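Local coordinates for putative acetyltransferase (Clostridium difficile, PDB 3DSB), which probably transfers an acyl group, most likely acetyl, to an acceptor substrate in the manner of a GNAT-type acetyltransferase, at residues A[22-27]-A[67-72]. Sequence-based numbering, arbitrary orientation.
Sequences KFNYNL and VAQIMY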
loop_
_atom_site.group_PDB
_atom_site.type_symbol
_atom_site.label_atom_id
_atom_site.label_comp_id
_atom_site.label_asym_id
_atom_site.label_seq_id
_atom_site.Cartn_x
_atom_site.Cartn_y
_atom_site.Cartn_z
ATOM N N LYS A 22 -16.809 15.144 -3.719
ATOM C CA LYS A 22 -16.525 16.488 -4.191
ATOM C C LYS A 22 -15.123 16.942 -3.728
ATOM O O LYS A 22 -14.361 17.529 -4.495
ATOM C CB LYS A 22 -17.616 17.455 -3.684
ATOM C CG LYS A 22 -17.331 18.923 -3.911
ATOM C CD LYS A 22 -18.451 19.780 -3.336
ATOM C CE LYS A 22 -18.370 19.806 -1.824
ATOM N NZ LYS A 22 -19.299 20.869 -1.298
ATOM N N PHE A 23 -14.783 16.668 -2.467
ATOM C CA PHE A 23 -13.480 17.079 -1.953
ATOM C C PHE A 23 -12.345 16.414 -2.739
ATOM O O PHE A 23 -11.310 17.037 -3.048
ATOM C CB PHE A 23 -13.322 16.672 -0.490
ATOM C CG PHE A 23 -14.045 17.553 0.501
ATOM C CD1 PHE A 23 -14.753 18.678 0.106
ATOM C CD2 PHE A 23 -13.952 17.243 1.859
ATOM C CE1 PHE A 23 -15.388 19.508 1.068
ATOM C CE2 PHE A 23 -14.605 18.036 2.825
ATOM C CZ PHE A 23 -15.303 19.160 2.419
ATOM N N ASN A 24 -12.540 15.143 -3.096
ATOM C CA ASN A 24 -11.495 14.451 -3.841
ATOM C C ASN A 24 -11.348 14.947 -5.274
ATOM O O ASN A 24 -10.208 15.077 -5.765
ATOM C CB ASN A 24 -11.726 12.951 -3.764
ATOM C CG ASN A 24 -11.090 12.376 -2.531
ATOM O OD1 ASN A 24 -9.872 12.117 -2.518
ATOM N ND2 ASN A 24 -11.868 12.260 -1.454
ATOM N N TYR A 25 -12.480 15.262 -5.909
ATOM C CA TYR A 25 -12.467 15.896 -7.220
ATOM C C TYR A 25 -11.684 17.202 -7.097
ATOM O O TYR A 25 -10.767 17.484 -7.925
ATOM C CB TYR A 25 -13.884 16.151 -7.737
ATOM C CG TYR A 25 -13.892 16.819 -9.080
ATOM C CD1 TYR A 25 -13.887 16.055 -10.246
ATOM C CD2 TYR A 25 -13.877 18.192 -9.185
ATOM C CE1 TYR A 25 -13.876 16.649 -11.487
ATOM C CE2 TYR A 25 -13.852 18.811 -10.433
ATOM C CZ TYR A 25 -13.852 18.035 -11.576
ATOM O OH TYR A 25 -13.837 18.635 -12.831
ATOM N N ASN A 26 -12.013 18.016 -6.081
ATOM C CA ASN A 26 -11.305 19.300 -5.968
ATOM C C ASN A 26 -9.822 19.124 -5.703
ATOM O O ASN A 26 -8.987 19.876 -6.218
ATOM C CB ASN A 26 -11.899 20.130 -4.830
ATOM C CG ASN A 26 -13.302 20.643 -5.126
ATOM O OD1 ASN A 26 -13.771 20.579 -6.248
ATOM N ND2 ASN A 26 -13.974 21.173 -4.098
ATOM N N LEU A 27 -9.480 18.152 -4.856
ATOM C CA LEU A 27 -8.092 17.882 -4.520
ATOM C C LEU A 27 -7.255 17.537 -5.750
ATOM O O LEU A 27 -6.150 18.046 -5.947
ATOM C CB LEU A 27 -8.023 16.711 -3.542
ATOM C CG LEU A 27 -6.665 16.163 -3.115
ATOM C CD1 LEU A 27 -5.770 17.241 -2.446
ATOM C CD2 LEU A 27 -6.766 14.904 -2.213
ATOM N N VAL A 67 -16.004 19.709 6.655
ATOM C CA VAL A 67 -15.205 20.736 6.002
ATOM C C VAL A 67 -13.790 20.248 5.596
ATOM O O VAL A 67 -13.027 21.000 4.989
ATOM C CB VAL A 67 -15.065 22.008 6.871
ATOM C CG1 VAL A 67 -16.446 22.562 7.237
ATOM C CG2 VAL A 67 -14.305 21.713 8.149
ATOM N N ALA A 68 -13.432 19.009 5.963
ATOM C CA ALA A 68 -12.138 18.442 5.535
ATOM C C ALA A 68 -12.147 16.959 5.678
ATOM O O ALA A 68 -12.982 16.398 6.388
ATOM C CB ALA A 68 -10.995 19.028 6.344
ATOM N N GLN A 69 -11.223 16.312 4.961
ATOM C CA GLN A 69 -11.110 14.830 5.033
ATOM C C GLN A 69 -9.676 14.397 4.948
ATOM O O GLN A 69 -8.838 15.087 4.346
ATOM C CB GLN A 69 -11.889 14.152 3.908
ATOM C CG GLN A 69 -11.361 14.448 2.501
ATOM C CD GLN A 69 -10.543 13.258 1.926
ATOM O OE1 GLN A 69 -11.112 12.244 1.494
ATOM N NE2 GLN A 69 -9.225 13.407 1.882
ATOM N N ILE A 70 -9.427 13.222 5.523
ATOM C CA ILE A 70 -8.115 12.563 5.334
ATOM C C ILE A 70 -8.397 11.074 5.153
ATOM O O ILE A 70 -9.308 10.523 5.804
ATOM C CB ILE A 70 -7.170 12.823 6.561
ATOM C CG1 ILE A 70 -5.762 12.301 6.301
ATOM C CG2 ILE A 70 -7.766 12.340 7.872
ATOM C CD1 ILE A 70 -4.661 12.925 7.233
HETATM N N MSE A 71 -7.655 10.426 4.251
HETATM C CA MSE A 71 -7.876 9.018 3.912
HETATM C C MSE A 71 -6.588 8.241 4.021
HETATM O O MSE A 71 -5.528 8.759 3.634
HETATM C CB MSE A 71 -8.417 8.855 2.489
HETATM C CG MSE A 71 -8.963 7.473 2.225
HETATM SE SE MSE A 71 -7.634 6.186 1.549
HETATM C CE MSE A 71 -7.928 6.451 -0.362
ATOM N N TYR A 72 -6.654 7.051 4.605
ATOM C CA TYR A 72 -5.494 6.142 4.593
ATOM C C TYR A 72 -5.890 4.732 4.250
ATOM O O TYR A 72 -7.037 4.313 4.482
ATOM C CB TYR A 72 -4.725 6.142 5.913
ATOM C CG TYR A 72 -5.517 5.762 7.130
ATOM C CD1 TYR A 72 -5.765 4.425 7.455
ATOM C CD2 TYR A 72 -6.029 6.742 7.984
ATOM C CE1 TYR A 72 -6.499 4.069 8.603
ATOM C CE2 TYR A 72 -6.720 6.413 9.121
ATOM C CZ TYR A 72 -6.971 5.088 9.435
ATOM O OH TYR A 72 -7.650 4.776 10.584
#
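Phe-23 and Gln-69 are the nearest CA pair, 7.7 Å apart, where helix segment 22-27 passes over strand segment 67-72. The two axes cross at 79° and come within 9.6 Å of each other. Both residues direct their CB toward the opposite segment. The side chains slide past each other in opposite directions. Phe-23 CG stands anti to its own carbonyl carbon (chi1 -78°), and the ring reaches the strand backbone. Its CE2 lies 3.5 Å from Ala-68 N, and its CZ lies 3.7 Å from Val-67 C. These are van der Waals contacts with the peptide link between Val-67 and Ala-68. The aliphatic part of Gln-69 meets the ring at its edge, with CG 3.9 Å from Phe-23 CD2.

Val-67 and Ala-68 form a classic beta bulge opposite Tyr-60 on strand 56-62, so the ring sits against an irregular part of the strand. The helix lies on one side of the central sheet of the GNAT fold. Ala-68 turns its CB away from the helix and touches Ile-101 and Leu-105 of helix 101-115 on the other side.

One polar bond spans the contact. Asn-24 ND2 donates to Gln-69 OE1 at 3.0 Å, with an N-H...O angle of 151°. The donor stands well above the carbonyl plane of Gln-69, and the two amide planes are nearly perpendicular. The Gln-69 chain bends at chi2, and its amide stands across that of Asn-24. Both amides have further partners: Asn-24 ND2 also bonds Ile-20 O, Gln-69 NE2 bonds Ser-89 OG, and Asn-24 OD1 accepts a hydrogen bond from Trp-79 NE1 of the second subunit, which ties this buried polar pair to the dimer interface.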